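Local coordinates for protein beta-galacturonidase (Eisenbergiella tayi, PDB 6NCW) that is a glycoside hydrolase family 2 beta-galacturonidase that binds galacturonate and probably cleaves terminal beta-linked hexuronic acids from their conjugates, at residues E341-K350 with T383-Q393; R412-G420 with Y442-I450. All blocks are in the same frame, centred on the assembly; numbering follows the deposited sequence.

Interaction 1. Residues E341-K350 with T383-Q393; sequences EENMRNPHFK and TEYGRECYSEQ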
loop_
_atom_site.group_PDB
_atom_site.type_symbol
_atom_site.label_atom_id
_atom_site.label_comp_id
_atom_site.label_asym_id
_atom_site.label_seq_id
_atom_site.Cartn_x
_atom_site.Cartn_y
_atom_site.Cartn_z
ATOM N N GLU A 341 -32.312 -5.825 -22.789
ATOM C CA GLU A 341 -33.271 -6.404 -23.720
ATOM C C GLU A 341 -32.613 -6.700 -25.070
ATOM O O GLU A 341 -32.789 -7.791 -25.634
ATOM C CB GLU A 341 -34.464 -5.454 -23.876
ATOM C CG GLU A 341 -35.551 -6.012 -24.752
ATOM C CD GLU A 341 -36.683 -5.021 -25.025
ATOM O OE1 GLU A 341 -36.736 -3.937 -24.395
ATOM O OE2 GLU A 341 -37.529 -5.350 -25.882
ATOM N N GLU A 342 -31.818 -5.752 -25.582
ATOM C CA GLU A 342 -31.099 -5.975 -26.834
ATOM C C GLU A 342 -30.099 -7.124 -26.715
ATOM O O GLU A 342 -29.968 -7.927 -27.644
ATOM C CB GLU A 342 -30.395 -4.690 -27.277
ATOM C CG GLU A 342 -29.456 -4.874 -28.479
ATOM C CD GLU A 342 -28.743 -3.579 -28.895
ATOM O OE1 GLU A 342 -29.190 -2.944 -29.874
ATOM O OE2 GLU A 342 -27.745 -3.186 -28.241
ATOM N N ASN A 343 -29.387 -7.227 -25.581
ATOM C CA ASN A 343 -28.494 -8.371 -25.375
ATOM C C ASN A 343 -29.258 -9.685 -25.430
ATOM O O ASN A 343 -28.794 -10.658 -26.029
ATOM C CB ASN A 343 -27.770 -8.274 -24.036
ATOM C CG ASN A 343 -26.782 -7.134 -23.986
ATOM O OD1 ASN A 343 -26.532 -6.561 -22.920
ATOM N ND2 ASN A 343 -26.228 -6.781 -25.138
ATOM N N MET A 344 -30.417 -9.738 -24.785
ATOM C CA MET A 344 -31.206 -10.955 -24.709
ATOM C C MET A 344 -31.835 -11.338 -26.039
ATOM O O MET A 344 -32.354 -12.453 -26.164
ATOM C CB MET A 344 -32.302 -10.787 -23.648
ATOM C CG MET A 344 -31.778 -10.477 -22.252
ATOM S SD MET A 344 -33.120 -10.062 -21.120
ATOM C CE MET A 344 -33.856 -11.680 -20.948
ATOM N N ARG A 345 -31.828 -10.443 -27.020
ATOM C CA ARG A 345 -32.307 -10.769 -28.355
ATOM C C ARG A 345 -31.201 -11.276 -29.272
ATOM O O ARG A 345 -31.465 -11.536 -30.452
ATOM C CB ARG A 345 -32.978 -9.555 -28.992
ATOM C CG ARG A 345 -34.436 -9.805 -29.294
ATOM C CD ARG A 345 -35.061 -8.608 -29.968
ATOM N NE ARG A 345 -34.751 -7.398 -29.238
ATOM C CZ ARG A 345 -35.593 -6.768 -28.431
ATOM N NH1 ARG A 345 -36.839 -7.222 -28.247
ATOM N NH2 ARG A 345 -35.182 -5.663 -27.822
ATOM N N ASN A 346 -29.974 -11.389 -28.773
ATOM C CA ASN A 346 -28.947 -12.119 -29.496
ATOM C C ASN A 346 -29.525 -13.469 -29.941
ATOM O O ASN A 346 -30.197 -14.141 -29.143
ATOM C CB ASN A 346 -27.716 -12.302 -28.598
ATOM C CG ASN A 346 -26.570 -13.006 -29.299
ATOM O OD1 ASN A 346 -26.688 -14.162 -29.659
ATOM N ND2 ASN A 346 -25.442 -12.311 -29.467
ATOM N N PRO A 347 -29.345 -13.866 -31.205
ATOM C CA PRO A 347 -30.002 -15.096 -31.693
ATOM C C PRO A 347 -29.565 -16.367 -30.980
ATOM O O PRO A 347 -30.236 -17.397 -31.142
ATOM C CB PRO A 347 -29.625 -15.139 -33.186
ATOM C CG PRO A 347 -28.443 -14.273 -33.325
ATOM C CD PRO A 347 -28.573 -13.190 -32.264
ATOM N N HIS A 348 -28.470 -16.344 -30.218
ATOM C CA HIS A 348 -28.037 -17.519 -29.465
ATOM C C HIS A 348 -28.457 -17.479 -28.010
ATOM O O HIS A 348 -28.196 -18.451 -27.292
ATOM C CB HIS A 348 -26.511 -17.684 -29.524
ATOM C CG HIS A 348 -25.957 -17.676 -30.910
ATOM N ND1 HIS A 348 -26.237 -18.665 -31.826
ATOM C CD2 HIS A 348 -25.146 -16.793 -31.541
ATOM C CE1 HIS A 348 -25.621 -18.394 -32.963
ATOM N NE2 HIS A 348 -24.953 -17.263 -32.818
ATOM N N PHE A 349 -29.079 -16.377 -27.554
ATOM C CA PHE A 349 -29.271 -16.167 -26.121
ATOM C C PHE A 349 -30.150 -17.253 -25.499
ATOM O O PHE A 349 -29.789 -17.840 -24.473
ATOM C CB PHE A 349 -29.868 -14.783 -25.853
ATOM C CG PHE A 349 -30.249 -14.564 -24.406
ATOM C CD1 PHE A 349 -29.272 -14.329 -23.443
ATOM C CD2 PHE A 349 -31.580 -14.602 -24.008
ATOM C CE1 PHE A 349 -29.615 -14.124 -22.108
ATOM C CE2 PHE A 349 -31.933 -14.401 -22.679
ATOM C CZ PHE A 349 -30.946 -14.162 -21.726
ATOM N N LYS A 350 -31.319 -17.518 -26.092
ATOM C CA LYS A 350 -32.233 -18.506 -25.514
ATOM C C LYS A 350 -31.624 -19.906 -25.514
ATOM O O LYS A 350 -31.725 -20.636 -24.518
ATOM C CB LYS A 350 -33.564 -18.494 -26.268
ATOM C CG LYS A 350 -34.478 -17.307 -25.902
ATOM C CD LYS A 350 -35.328 -16.854 -27.090
ATOM C CE LYS A 350 -36.829 -16.875 -26.803
ATOM N NZ LYS A 350 -37.246 -15.910 -25.751
ATOM N N THR A 383 -39.334 -5.588 -19.196
ATOM C CA THR A 383 -39.743 -5.503 -20.588
ATOM C C THR A 383 -40.565 -6.729 -20.971
ATOM O O THR A 383 -40.422 -7.805 -20.390
ATOM C CB THR A 383 -38.533 -5.409 -21.523
ATOM O OG1 THR A 383 -37.773 -6.630 -21.429
ATOM C CG2 THR A 383 -37.655 -4.201 -21.155
ATOM N N GLU A 384 -41.412 -6.564 -21.988
ATOM C CA GLU A 384 -42.219 -7.682 -22.455
ATOM C C GLU A 384 -41.345 -8.812 -23.002
ATOM O O GLU A 384 -41.576 -9.990 -22.694
ATOM C CB GLU A 384 -43.219 -7.206 -23.509
ATOM C CG GLU A 384 -43.757 -8.340 -24.410
ATOM C CD GLU A 384 -44.453 -9.451 -23.618
ATOM O OE1 GLU A 384 -45.001 -9.144 -22.531
ATOM O OE2 GLU A 384 -44.438 -10.625 -24.080
ATOM N N TYR A 385 -40.341 -8.481 -23.826
ATOM C CA TYR A 385 -39.500 -9.542 -24.374
ATOM C C TYR A 385 -38.678 -10.199 -23.270
ATOM O O TYR A 385 -38.499 -11.427 -23.263
ATOM C CB TYR A 385 -38.589 -9.024 -25.492
ATOM C CG TYR A 385 -37.591 -10.092 -25.901
ATOM C CD1 TYR A 385 -38.024 -11.273 -26.512
ATOM C CD2 TYR A 385 -36.228 -9.958 -25.615
ATOM C CE1 TYR A 385 -37.121 -12.283 -26.859
ATOM C CE2 TYR A 385 -35.318 -10.956 -25.955
ATOM C CZ TYR A 385 -35.771 -12.120 -26.579
ATOM O OH TYR A 385 -34.884 -13.114 -26.920
ATOM N N GLY A 386 -38.200 -9.401 -22.310
ATOM C CA GLY A 386 -37.566 -9.974 -21.131
ATOM C C GLY A 386 -38.475 -10.952 -20.414
ATOM O O GLY A 386 -38.066 -12.069 -20.086
ATOM N N ARG A 387 -39.734 -10.554 -20.186
ATOM C CA ARG A 387 -40.684 -11.413 -19.474
ATOM C C ARG A 387 -40.861 -12.759 -20.176
ATOM O O ARG A 387 -40.971 -13.798 -19.516
ATOM C CB ARG A 387 -42.033 -10.693 -19.337
ATOM C CG ARG A 387 -43.116 -11.460 -18.584
ATOM C CD ARG A 387 -44.506 -11.186 -19.177
ATOM N NE ARG A 387 -44.573 -11.491 -20.618
ATOM C CZ ARG A 387 -44.643 -12.718 -21.136
ATOM N NH1 ARG A 387 -44.649 -13.781 -20.344
ATOM N NH2 ARG A 387 -44.691 -12.887 -22.454
ATOM N N GLU A 388 -40.891 -12.760 -21.516
ATOM C CA GLU A 388 -41.022 -14.014 -22.255
ATOM C C GLU A 388 -39.860 -14.950 -21.950
ATOM O O GLU A 388 -40.060 -16.150 -21.744
ATOM C CB GLU A 388 -41.120 -13.733 -23.763
ATOM C CG GLU A 388 -41.018 -14.979 -24.674
ATOM C CD GLU A 388 -40.919 -14.607 -26.157
ATOM O OE1 GLU A 388 -41.870 -14.001 -26.696
ATOM O OE2 GLU A 388 -39.877 -14.897 -26.784
ATOM N N CYS A 389 -38.642 -14.406 -21.871
ATOM C CA CYS A 389 -37.475 -15.212 -21.513
ATOM C C CYS A 389 -37.555 -15.709 -20.073
ATOM O O CYS A 389 -37.277 -16.881 -19.799
ATOM C CB CYS A 389 -36.194 -14.398 -21.712
ATOM S SG CYS A 389 -35.896 -13.859 -23.409
ATOM N N TYR A 390 -37.875 -14.820 -19.121
ATOM C CA TYR A 390 -37.999 -15.279 -17.741
ATOM C C TYR A 390 -38.995 -16.426 -17.659
ATOM O O TYR A 390 -38.735 -17.435 -17.003
ATOM C CB TYR A 390 -38.419 -14.132 -16.808
ATOM C CG TYR A 390 -37.285 -13.236 -16.349
ATOM C CD1 TYR A 390 -36.700 -13.394 -15.086
ATOM C CD2 TYR A 390 -36.796 -12.224 -17.177
ATOM C CE1 TYR A 390 -35.659 -12.549 -14.661
ATOM C CE2 TYR A 390 -35.764 -11.383 -16.767
ATOM C CZ TYR A 390 -35.198 -11.546 -15.514
ATOM O OH TYR A 390 -34.174 -10.708 -15.141
ATOM N N SER A 391 -40.135 -16.296 -18.343
ATOM C CA SER A 391 -41.158 -17.334 -18.267
ATOM C C SER A 391 -40.629 -18.649 -18.821
ATOM O O SER A 391 -40.777 -19.699 -18.194
ATOM C CB SER A 391 -42.426 -16.898 -19.016
ATOM O OG SER A 391 -43.511 -17.781 -18.741
ATOM N N GLU A 392 -39.978 -18.599 -19.987
ATOM C CA GLU A 392 -39.452 -19.812 -20.604
ATOM C C GLU A 392 -38.465 -20.525 -19.690
ATOM O O GLU A 392 -38.474 -21.761 -19.594
ATOM C CB GLU A 392 -38.762 -19.477 -21.925
ATOM C CG GLU A 392 -39.651 -18.928 -23.004
ATOM C CD GLU A 392 -38.843 -18.508 -24.223
ATOM O OE1 GLU A 392 -39.434 -18.259 -25.303
ATOM O OE2 GLU A 392 -37.602 -18.421 -24.090
ATOM N N GLN A 393 -37.588 -19.762 -19.028
ATOM C CA GLN A 393 -36.524 -20.381 -18.246
ATOM C C GLN A 393 -37.043 -20.888 -16.909
ATOM O O GLN A 393 -36.612 -21.942 -16.436
ATOM C CB GLN A 393 -35.371 -19.387 -18.071
ATOM C CG GLN A 393 -34.777 -18.991 -19.414
ATOM C CD GLN A 393 -33.574 -18.080 -19.314
ATOM O OE1 GLN A 393 -32.832 -18.086 -18.321
ATOM N NE2 GLN A 393 -33.367 -17.286 -20.358
HETATM O O HOH W 1 -40.037 -5.897 -24.978
#
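Lys-350 reaches across to helix 384-400 and sets its ammonium between two acids one helical turn apart: NZ lies 3.0 Å from Glu-388 OE2, met on its anti lone pair, and equally close to Glu-392 OE2, met from above the carboxylate plane. One ammonium thus ties both glutamates into a salt-bridge network, with a weak third bond to Glu-392 OE1. The lysine chain is bent at three torsions, and its side chain fits as a knob among Tyr-385, Glu-388, Cys-389 and Glu-392.

A second polar link runs the other way. Tyr-385 OH donates to Met-344 O at 2.7 Å, from above the carbonyl plane (40° out of it). Chi1 of 172° sets Tyr-385 CG anti to the backbone N, which lays the ring with its edge to the Met-344 carbonyl. Arg-345 CG covers one face of its ring, 4.0 Å from the centroid, a CH-pi contact, while the guanidinium turns back to Glu-341 OE2, which lies at its edge. That carboxylate oxygen also takes a hydrogen bond from a water, which in turn accepts from Tyr-385 N. Glu-341 OE1 rests on the methyl CG2 of Thr-383; the threonine's OG1 caps the helix by accepting from Gly-386 N and also bonds Ala-380 O.

Between these polar groups the packing is largely apolar. Met-344 CE meets Cys-389 CB at 3.7 Å, and Cys-389 SG stands at the edge of the Phe-349 ring, 5.3 Å from its centroid and 80° off the normal. Gln-393 NE2 approaches the same ring obliquely.

Both segments belong to the TIM-barrel domain: helix 384-400 receives the short helix 341-344 and the first turn of helix 349-364, whose Cys-353 and Ile-357 continue the packing against Gln-393.

Interaction 2. Residues R412-G420 with Y442-I450; sequences RFKTDICLG and YLDELYQWI
The loop that follows barrel strand 406-410 lies against helix 439-453, which itself follows strand 425-428, and three aromatic residues carry the contact. Phe-413 and Tyr-442 form an offset stack, with ring centroids 4.4 Å apart and planes at 17°; the two side chains come from opposite directions, and the offset puts Phe-413 CE2 over Tyr-442 CZ at 3.3 Å. The Phe-413 ring is held on other sides as well: Lys-414 CG lies over its opposite face, Glu-445 OE1 stands at its edge and Leu-446 CB comes in obliquely, 3.6 Å from Phe-413 CE2.

In the beta/alpha barrel of family 2 glycosidases the active site is formed by loops at the C-terminal ends of the strands, and this loop leaves strand 406-410 at that end. Tyr-442 lies about 8 Å, side chain to side chain, from Tyr-434, which binds galacturonate.

Lys-414 makes two different contacts. Its CA sits over the centre of the six-membered ring of Trp-449, 3.4 Å from the centroid and only 6° off the normal, a CH-pi contact that CB and CG extend toward the pyrrole ring. Beyond a bend at chi3 (27°), NZ forms a salt bridge with Glu-445 OE1 at 2.6 Å, on the anti side of the carboxylate. Asp-416 O meets the edge of the indole in its plane, and Leu-419 CD1 touches Trp-449 CZ3 at 3.9 Å. Within the loop Asp-416 makes an Asx turn, its OD2 accepting from Cys-418 N at 2.7 Å, while OD1 bonds the hydroxyls of Ser-381 and Ser-410.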
loop_
_atom_site.group_PDB
_atom_site.type_symbol
_atom_site.label_atom_id
_atom_site.label_comp_id
_atom_site.label_asym_id
_atom_site.label_seq_id
_atom_site.Cartn_x
_atom_site.Cartn_y
_atom_site.Cartn_z
ATOM N N ARG A 412 -34.762 -4.135 -11.067
ATOM C CA ARG A 412 -35.800 -3.303 -11.680
ATOM C C ARG A 412 -36.692 -2.751 -10.571
ATOM O O ARG A 412 -37.784 -3.248 -10.285
ATOM C CB ARG A 412 -36.600 -4.097 -12.710
ATOM C CG ARG A 412 -35.807 -4.483 -13.969
ATOM C CD ARG A 412 -34.795 -3.392 -14.368
ATOM N NE ARG A 412 -34.305 -3.558 -15.735
ATOM C CZ ARG A 412 -33.083 -3.969 -16.069
ATOM N NH1 ARG A 412 -32.193 -4.268 -15.132
ATOM N NH2 ARG A 412 -32.749 -4.078 -17.350
ATOM N N PHE A 413 -36.199 -1.687 -9.939
ATOM C CA PHE A 413 -36.800 -1.099 -8.748
ATOM C C PHE A 413 -38.208 -0.578 -9.038
ATOM O O PHE A 413 -38.364 0.499 -9.617
ATOM C CB PHE A 413 -35.882 0.017 -8.233
ATOM C CG PHE A 413 -36.237 0.546 -6.868
ATOM C CD1 PHE A 413 -36.936 1.742 -6.729
ATOM C CD2 PHE A 413 -35.830 -0.119 -5.725
ATOM C CE1 PHE A 413 -37.244 2.250 -5.478
ATOM C CE2 PHE A 413 -36.135 0.387 -4.470
ATOM C CZ PHE A 413 -36.838 1.576 -4.347
ATOM N N LYS A 414 -39.228 -1.359 -8.666
ATOM C CA LYS A 414 -40.644 -1.010 -8.789
ATOM C C LYS A 414 -41.139 -1.001 -10.232
ATOM O O LYS A 414 -42.172 -0.399 -10.529
ATOM C CB LYS A 414 -40.946 0.334 -8.107
ATOM C CG LYS A 414 -40.710 0.285 -6.589
ATOM C CD LYS A 414 -40.600 1.650 -5.949
ATOM C CE LYS A 414 -41.348 2.726 -6.687
ATOM N NZ LYS A 414 -41.123 4.013 -5.980
ATOM N N THR A 415 -40.430 -1.688 -11.131
ATOM C CA THR A 415 -40.800 -1.795 -12.532
ATOM C C THR A 415 -40.710 -3.226 -13.048
ATOM O O THR A 415 -40.983 -3.464 -14.230
ATOM C CB THR A 415 -39.900 -0.894 -13.394
ATOM O OG1 THR A 415 -38.556 -1.377 -13.349
ATOM C CG2 THR A 415 -39.920 0.549 -12.888
ATOM N N ASP A 416 -40.317 -4.176 -12.200
ATOM C CA ASP A 416 -40.247 -5.579 -12.581
ATOM C C ASP A 416 -41.648 -6.106 -12.880
ATOM O O ASP A 416 -42.557 -5.951 -12.062
ATOM C CB ASP A 416 -39.606 -6.380 -11.440
ATOM C CG ASP A 416 -39.052 -7.739 -11.894
ATOM O OD1 ASP A 416 -37.837 -7.970 -11.712
ATOM O OD2 ASP A 416 -39.823 -8.589 -12.407
ATOM N N ILE A 417 -41.832 -6.738 -14.041
ATOM C CA ILE A 417 -43.124 -7.339 -14.384
ATOM C C ILE A 417 -43.071 -8.868 -14.324
ATOM O O ILE A 417 -43.952 -9.541 -14.874
ATOM C CB ILE A 417 -43.636 -6.862 -15.758
ATOM C CG1 ILE A 417 -42.750 -7.375 -16.892
ATOM C CG2 ILE A 417 -43.710 -5.339 -15.819
ATOM C CD1 ILE A 417 -43.226 -6.980 -18.280
ATOM N N CYS A 418 -42.052 -9.439 -13.672
ATOM C CA CYS A 418 -41.850 -10.885 -13.663
ATOM C C CYS A 418 -41.974 -11.487 -12.271
ATOM O O CYS A 418 -41.679 -12.674 -12.092
ATOM C CB CYS A 418 -40.478 -11.249 -14.241
ATOM S SG CYS A 418 -40.252 -10.715 -15.949
ATOM N N LEU A 419 -42.406 -10.709 -11.283
ATOM C CA LEU A 419 -42.399 -11.220 -9.922
ATOM C C LEU A 419 -43.535 -12.198 -9.651
ATOM O O LEU A 419 -43.535 -12.842 -8.597
ATOM C CB LEU A 419 -42.445 -10.058 -8.932
ATOM C CG LEU A 419 -41.272 -9.081 -8.984
ATOM C CD1 LEU A 419 -41.463 -7.997 -7.935
ATOM C CD2 LEU A 419 -39.908 -9.801 -8.807
ATOM N N GLY A 420 -44.494 -12.335 -10.568
ATOM C CA GLY A 420 -45.494 -13.371 -10.392
ATOM C C GLY A 420 -44.961 -14.775 -10.590
ATOM O O GLY A 420 -45.561 -15.733 -10.089
ATOM N N TYR A 442 -35.291 3.152 1.905
ATOM C CA TYR A 442 -35.237 2.543 0.584
ATOM C C TYR A 442 -35.843 1.147 0.614
ATOM O O TYR A 442 -36.669 0.788 -0.233
ATOM C CB TYR A 442 -33.778 2.508 0.125
ATOM C CG TYR A 442 -33.574 2.264 -1.335
ATOM C CD1 TYR A 442 -33.180 1.016 -1.801
ATOM C CD2 TYR A 442 -33.745 3.290 -2.255
ATOM C CE1 TYR A 442 -32.963 0.788 -3.152
ATOM C CE2 TYR A 442 -33.544 3.072 -3.614
ATOM C CZ TYR A 442 -33.149 1.827 -4.051
ATOM O OH TYR A 442 -32.950 1.615 -5.394
ATOM N N LEU A 443 -35.459 0.355 1.613
ATOM C CA LEU A 443 -35.930 -1.014 1.725
ATOM C C LEU A 443 -37.434 -1.059 1.980
ATOM O O LEU A 443 -38.144 -1.896 1.404
ATOM C CB LEU A 443 -35.151 -1.716 2.838
ATOM C CG LEU A 443 -35.416 -3.182 3.109
ATOM C CD1 LEU A 443 -35.388 -3.978 1.796
ATOM C CD2 LEU A 443 -34.373 -3.687 4.082
ATOM N N ASP A 444 -37.940 -0.158 2.829
ATOM C CA ASP A 444 -39.376 -0.117 3.104
ATOM C C ASP A 444 -40.174 0.298 1.876
ATOM O O ASP A 444 -41.227 -0.281 1.587
ATOM C CB ASP A 444 -39.654 0.830 4.273
ATOM C CG ASP A 444 -39.182 0.254 5.608
ATOM O OD1 ASP A 444 -38.813 -0.949 5.640
ATOM O OD2 ASP A 444 -39.172 0.996 6.615
ATOM N N GLU A 445 -39.689 1.291 1.138
ATOM C CA GLU A 445 -40.380 1.707 -0.077
ATOM C C GLU A 445 -40.450 0.568 -1.092
ATOM O O GLU A 445 -41.500 0.338 -1.705
ATOM C CB GLU A 445 -39.683 2.925 -0.678
ATOM C CG GLU A 445 -40.069 3.151 -2.121
ATOM C CD GLU A 445 -39.404 4.366 -2.747
ATOM O OE1 GLU A 445 -39.465 4.497 -3.989
ATOM O OE2 GLU A 445 -38.842 5.198 -2.005
ATOM N N LEU A 446 -39.345 -0.166 -1.274
ATOM C CA LEU A 446 -39.345 -1.321 -2.175
ATOM C C LEU A 446 -40.265 -2.427 -1.666
ATOM O O LEU A 446 -41.043 -3.005 -2.436
ATOM C CB LEU A 446 -37.925 -1.855 -2.347
ATOM C CG LEU A 446 -37.791 -3.175 -3.135
ATOM C CD1 LEU A 446 -38.327 -3.066 -4.573
ATOM C CD2 LEU A 446 -36.333 -3.656 -3.130
ATOM N N TYR A 447 -40.189 -2.738 -0.371
ATOM C CA TYR A 447 -40.971 -3.852 0.163
ATOM C C TYR A 447 -42.467 -3.577 0.058
ATOM O O TYR A 447 -43.239 -4.436 -0.387
ATOM C CB TYR A 447 -40.590 -4.140 1.615
ATOM C CG TYR A 447 -41.248 -5.406 2.094
ATOM C CD1 TYR A 447 -40.824 -6.648 1.626
ATOM C CD2 TYR A 447 -42.333 -5.365 2.965
ATOM C CE1 TYR A 447 -41.432 -7.813 2.037
ATOM C CE2 TYR A 447 -42.953 -6.532 3.382
ATOM C CZ TYR A 447 -42.502 -7.748 2.913
ATOM O OH TYR A 447 -43.121 -8.908 3.318
ATOM N N GLN A 448 -42.887 -2.374 0.447
ATOM C CA GLN A 448 -44.293 -1.996 0.360
ATOM C C GLN A 448 -44.798 -2.056 -1.076
ATOM O O GLN A 448 -45.882 -2.583 -1.334
ATOM C CB GLN A 448 -44.486 -0.602 0.955
ATOM C CG GLN A 448 -45.272 -0.582 2.254
ATOM C CD GLN A 448 -44.586 -1.321 3.396
ATOM O OE1 GLN A 448 -43.623 -0.818 3.989
ATOM N NE2 GLN A 448 -45.094 -2.516 3.724
ATOM N N TRP A 449 -44.019 -1.541 -2.026
ATOM C CA TRP A 449 -44.411 -1.658 -3.425
ATOM C C TRP A 449 -44.595 -3.116 -3.833
ATOM O O TRP A 449 -45.553 -3.447 -4.541
ATOM C CB TRP A 449 -43.379 -0.997 -4.338
ATOM C CG TRP A 449 -43.712 -1.235 -5.766
ATOM C CD1 TRP A 449 -44.571 -0.507 -6.543
ATOM C CD2 TRP A 449 -43.220 -2.297 -6.601
ATOM N NE1 TRP A 449 -44.637 -1.045 -7.805
ATOM C CE2 TRP A 449 -43.819 -2.145 -7.867
ATOM C CE3 TRP A 449 -42.320 -3.350 -6.402
ATOM C CZ2 TRP A 449 -43.547 -3.003 -8.931
ATOM C CZ3 TRP A 449 -42.055 -4.208 -7.465
ATOM C CH2 TRP A 449 -42.666 -4.030 -8.709
ATOM N N ILE A 450 -43.674 -4.001 -3.425
ATOM C CA ILE A 450 -43.827 -5.409 -3.776
ATOM C C ILE A 450 -45.133 -5.952 -3.211
ATOM O O ILE A 450 -45.869 -6.661 -3.905
ATOM C CB ILE A 450 -42.620 -6.236 -3.296
ATOM C CG1 ILE A 450 -41.372 -5.932 -4.131
ATOM C CG2 ILE A 450 -42.914 -7.704 -3.403
ATOM C CD1 ILE A 450 -40.095 -6.428 -3.478
#

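How the interactions relate
From the N terminus, interaction 1 comes first: residues 341-350 pair with 383-393, closing a loop that contains most of helix 349-364 and barrel strand 370-374. The chain then completes helix 384-400 and strand 406-410 before interaction 2 opens, where 412-420 meets 442-450, closing a second loop that contains strand 425-428. The two closures therefore follow in series, without nesting or crossing, inside one TIM-barrel domain. Their centres are 21 Å apart, yet they touch: Cys-418 SG packs 3.6 Å from Arg-387 CA, and Ile-417 CD1 lies 3.6 Å from Thr-383 O. Loop 412-420 thus bridges helix 384-400, which interaction 1 ties to the start of helix 349-364, and helix 439-453.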